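Local coordinates for protein ABC transporter (Thermotoga maritima, PDB 1JI0) that binds ATP and probably hydrolyses it to power the uptake of branched-chain amino acids, as the nucleotide-binding subunit of an ABC transporter, at residues V6-S11 with D26-R31. Sequence-based numbering, arbitrary orientation.
Sequences VLEVQS and DLKVPR
V9 and L27 face each other as a hydrogen-bonded pair of an antiparallel ladder, V9 N reaching L27 O at 2.8 Å and L27 N returning to V9 O at 3.0 Å. On the buried face their side chains lie side by side, V9 CG2 against L27 CD1 (4.1 Å). L7 and V29 pair likewise, and V29 N meets L7 O almost in line with the carbonyl (2.8 Å, C=O...N 161°). V6 and L7 sit opposite V29, a classic beta bulge; the bonds from V6 N and L7 N to V29 O are weak, and that oxygen's place is uncertain. At the bulge, V6 CG1 lies over one face of the R31 guanidinium, toward its rim, 3.5 Å from NH2, while R31 NE bonds to S3 O.

The other face is looser and turned to solvent. E8, extended with CG anti to its backbone N (chi1 -176°), runs alongside K28; OE2 touches K28 CE but stays 4.1 Å from NZ, beyond a salt bridge. Q10 NE2 donates a hydrogen bond to the same OE2 from above the carboxylate plane. An alanine in place of E8 is likely to leave the Q10 amide without this acceptor and the K28 chain without its flanking partner. Past Q10, D26 OD1 accepts S11 N in a straight bond (2.6 Å, 176°), and two waters link D26 to S11 OG.

In the antiparallel beta subdomain of this ABC ATPase, strand 5-16 pairs on through E8 and Q10 to strand 60-65, while L7 and L27 pack on helix 45-52, which begins within the P-loop.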
ATOM      1  N   VAL A   6      -8.070   7.912   8.727  1.00 22.11           N
ATOM      2  CA  VAL A   6      -7.821   6.525   9.110  1.00 22.35           C
ATOM      3  C   VAL A   6      -6.434   6.303   9.686  1.00 22.29           C
ATOM      4  O   VAL A   6      -6.250   5.468  10.573  1.00 22.01           O
ATOM      5  CB  VAL A   6      -8.030   5.549   7.925  1.00 23.27           C
ATOM      6  CG1 VAL A   6      -9.438   5.689   7.384  1.00 21.86           C
ATOM      7  CG2 VAL A   6      -7.005   5.819   6.836  1.00 26.55           C
ATOM      8  N   LEU A   7      -5.454   7.051   9.195  1.00 22.61           N
ATOM      9  CA  LEU A   7      -4.098   6.904   9.693  1.00 23.71           C
ATOM     10  C   LEU A   7      -3.407   8.247   9.773  1.00 23.95           C
ATOM     11  O   LEU A   7      -3.410   9.017   8.807  1.00 23.94           O
ATOM     12  CB  LEU A   7      -3.281   5.985   8.782  1.00 24.41           C
ATOM     13  CG  LEU A   7      -1.864   5.708   9.302  1.00 25.82           C
ATOM     14  CD1 LEU A   7      -1.919   4.610  10.372  1.00 28.26           C
ATOM     15  CD2 LEU A   7      -0.977   5.276   8.149  1.00 27.27           C
ATOM     16  N   GLU A   8      -2.836   8.535  10.935  1.00 23.47           N
ATOM     17  CA  GLU A   8      -2.097   9.773  11.117  1.00 25.39           C
ATOM     18  C   GLU A   8      -0.749   9.467  11.752  1.00 25.78           C
ATOM     19  O   GLU A   8      -0.669   8.792  12.780  1.00 27.56           O
ATOM     20  CB  GLU A   8      -2.857  10.765  11.999  1.00 25.22           C
ATOM     21  CG  GLU A   8      -2.130  12.105  12.117  1.00 28.78           C
ATOM     22  CD  GLU A   8      -2.845  13.108  12.997  1.00 32.67           C
ATOM     23  OE1 GLU A   8      -3.889  12.753  13.586  1.00 34.37           O
ATOM     24  OE2 GLU A   8      -2.359  14.255  13.104  1.00 33.64           O
ATOM     25  N   VAL A   9       0.313   9.949  11.122  1.00 24.52           N
ATOM     26  CA  VAL A   9       1.664   9.752  11.631  1.00 23.87           C
ATOM     27  C   VAL A   9       2.095  11.117  12.137  1.00 24.42           C
ATOM     28  O   VAL A   9       1.983  12.100  11.415  1.00 24.96           O
ATOM     29  CB  VAL A   9       2.630   9.279  10.499  1.00 24.64           C
ATOM     30  CG1 VAL A   9       4.058   9.180  11.026  1.00 24.25           C
ATOM     31  CG2 VAL A   9       2.183   7.926   9.963  1.00 22.61           C
ATOM     32  N   GLN A  10       2.558  11.192  13.384  1.00 26.38           N
ATOM     33  CA  GLN A  10       2.992  12.472  13.938  1.00 27.40           C
ATOM     34  C   GLN A  10       4.471  12.447  14.308  1.00 28.18           C
ATOM     35  O   GLN A  10       4.910  11.572  15.052  1.00 27.53           O
ATOM     36  CB  GLN A  10       2.177  12.827  15.187  1.00 29.56           C
ATOM     37  CG  GLN A  10       0.673  12.712  15.018  1.00 30.05           C
ATOM     38  CD  GLN A  10      -0.083  13.179  16.249  1.00 32.21           C
ATOM     39  OE1 GLN A  10       0.326  12.916  17.384  1.00 30.95           O
ATOM     40  NE2 GLN A  10      -1.198  13.868  16.031  1.00 31.26           N
ATOM     41  N   SER A  11       5.224  13.411  13.783  1.00 28.60           N
ATOM     42  CA  SER A  11       6.656  13.543  14.052  1.00 30.51           C
ATOM     43  C   SER A  11       7.354  12.199  14.245  1.00 29.96           C
ATOM     44  O   SER A  11       8.041  11.987  15.244  1.00 29.73           O
ATOM     45  CB  SER A  11       6.868  14.413  15.296  1.00 31.83           C
ATOM     46  OG  SER A  11       6.233  15.676  15.148  1.00 33.86           O
ATOM     47  N   ASP A  26       5.326  13.796   9.199  1.00 27.45           N
ATOM     48  CA  ASP A  26       3.900  13.851   9.538  1.00 27.21           C
ATOM     49  C   ASP A  26       3.130  13.450   8.280  1.00 25.76           C
ATOM     50  O   ASP A  26       3.478  13.880   7.185  1.00 26.38           O
ATOM     51  CB  ASP A  26       3.484  15.270   9.931  1.00 29.35           C
ATOM     52  CG  ASP A  26       4.268  15.809  11.117  1.00 32.93           C
ATOM     53  OD1 ASP A  26       4.148  15.254  12.231  1.00 32.51           O
ATOM     54  OD2 ASP A  26       5.010  16.796  10.924  1.00 35.67           O
ATOM     55  N   LEU A  27       2.095  12.632   8.435  1.00 25.84           N
ATOM     56  CA  LEU A  27       1.278  12.194   7.304  1.00 24.90           C
ATOM     57  C   LEU A  27      -0.132  11.919   7.776  1.00 23.66           C
ATOM     58  O   LEU A  27      -0.338  11.536   8.920  1.00 24.00           O
ATOM     59  CB  LEU A  27       1.768  10.869   6.720  1.00 26.75           C
ATOM     60  CG  LEU A  27       3.198  10.526   6.345  1.00 27.42           C
ATOM     61  CD1 LEU A  27       3.280   9.003   6.192  1.00 26.31           C
ATOM     62  CD2 LEU A  27       3.597  11.232   5.065  1.00 28.91           C
ATOM     63  N   LYS A  28      -1.096  12.083   6.876  1.00 22.54           N
ATOM     64  CA  LYS A  28      -2.489  11.784   7.182  1.00 21.02           C
ATOM     65  C   LYS A  28      -3.065  11.070   5.978  1.00 20.92           C
ATOM     66  O   LYS A  28      -2.778  11.438   4.840  1.00 21.15           O
ATOM     67  CB  LYS A  28      -3.281  13.062   7.459  1.00 22.90           C
ATOM     68  CG  LYS A  28      -2.909  13.736   8.763  1.00 25.17           C
ATOM     69  CD  LYS A  28      -3.876  14.862   9.090  1.00 28.60           C
ATOM     70  CE  LYS A  28      -3.425  15.630  10.318  1.00 30.77           C
ATOM     71  NZ  LYS A  28      -4.323  16.793  10.572  1.00 33.24           N
ATOM     72  N   VAL A  29      -3.841  10.023   6.222  1.00 19.35           N
ATOM     73  CA  VAL A  29      -4.476   9.278   5.135  1.00 18.29           C
ATOM     74  C   VAL A  29      -5.978   9.339   5.419  1.00 19.68           C
ATOM     75  O   VAL A  29      -6.486   8.594   6.256  1.00 18.61           O
ATOM     76  CB  VAL A  29      -4.004   7.802   5.112  1.00 19.04           C
ATOM     77  CG1 VAL A  29      -4.561   7.101   3.886  1.00 16.65           C
ATOM     78  CG2 VAL A  29      -2.464   7.743   5.113  1.00 15.24           C
ATOM     79  N   PRO A  30      -6.700  10.253   4.740  1.00 20.00           N
ATOM     80  CA  PRO A  30      -8.149  10.412   4.933  1.00 21.08           C
ATOM     81  C   PRO A  30      -8.956   9.221   4.435  1.00 21.13           C
ATOM     82  O   PRO A  30      -8.582   8.568   3.455  1.00 18.02           O
ATOM     83  CB  PRO A  30      -8.477  11.691   4.145  1.00 20.95           C
ATOM     84  CG  PRO A  30      -7.138  12.440   4.105  1.00 20.58           C
ATOM     85  CD  PRO A  30      -6.173  11.305   3.851  1.00 19.60           C
ATOM     86  N   ARG A  31     -10.073   8.962   5.111  1.00 21.96           N
ATOM     87  CA  ARG A  31     -10.960   7.862   4.769  1.00 21.56           C
ATOM     88  C   ARG A  31     -11.407   7.962   3.317  1.00 21.80           C
ATOM     89  O   ARG A  31     -11.780   9.040   2.854  1.00 23.19           O
ATOM     90  CB  ARG A  31     -12.189   7.873   5.692  1.00 21.53           C
ATOM     91  CG  ARG A  31     -13.264   6.820   5.358  1.00 21.94           C
ATOM     92  CD  ARG A  31     -14.260   6.687   6.507  1.00 23.51           C
ATOM     93  NE  ARG A  31     -13.557   6.340   7.744  1.00 25.72           N
ATOM     94  CZ  ARG A  31     -13.096   5.124   8.036  1.00 26.43           C
ATOM     95  NH1 ARG A  31     -13.275   4.122   7.192  1.00 25.38           N
ATOM     96  NH2 ARG A  31     -12.406   4.920   9.153  1.00 24.45           N
TER
HETATM   97  O   HOH W   1       6.454  17.567  13.153  1.00 52.29           O
HETATM   98  O   HOH W   2       3.120  16.472  14.915  1.00 58.15           O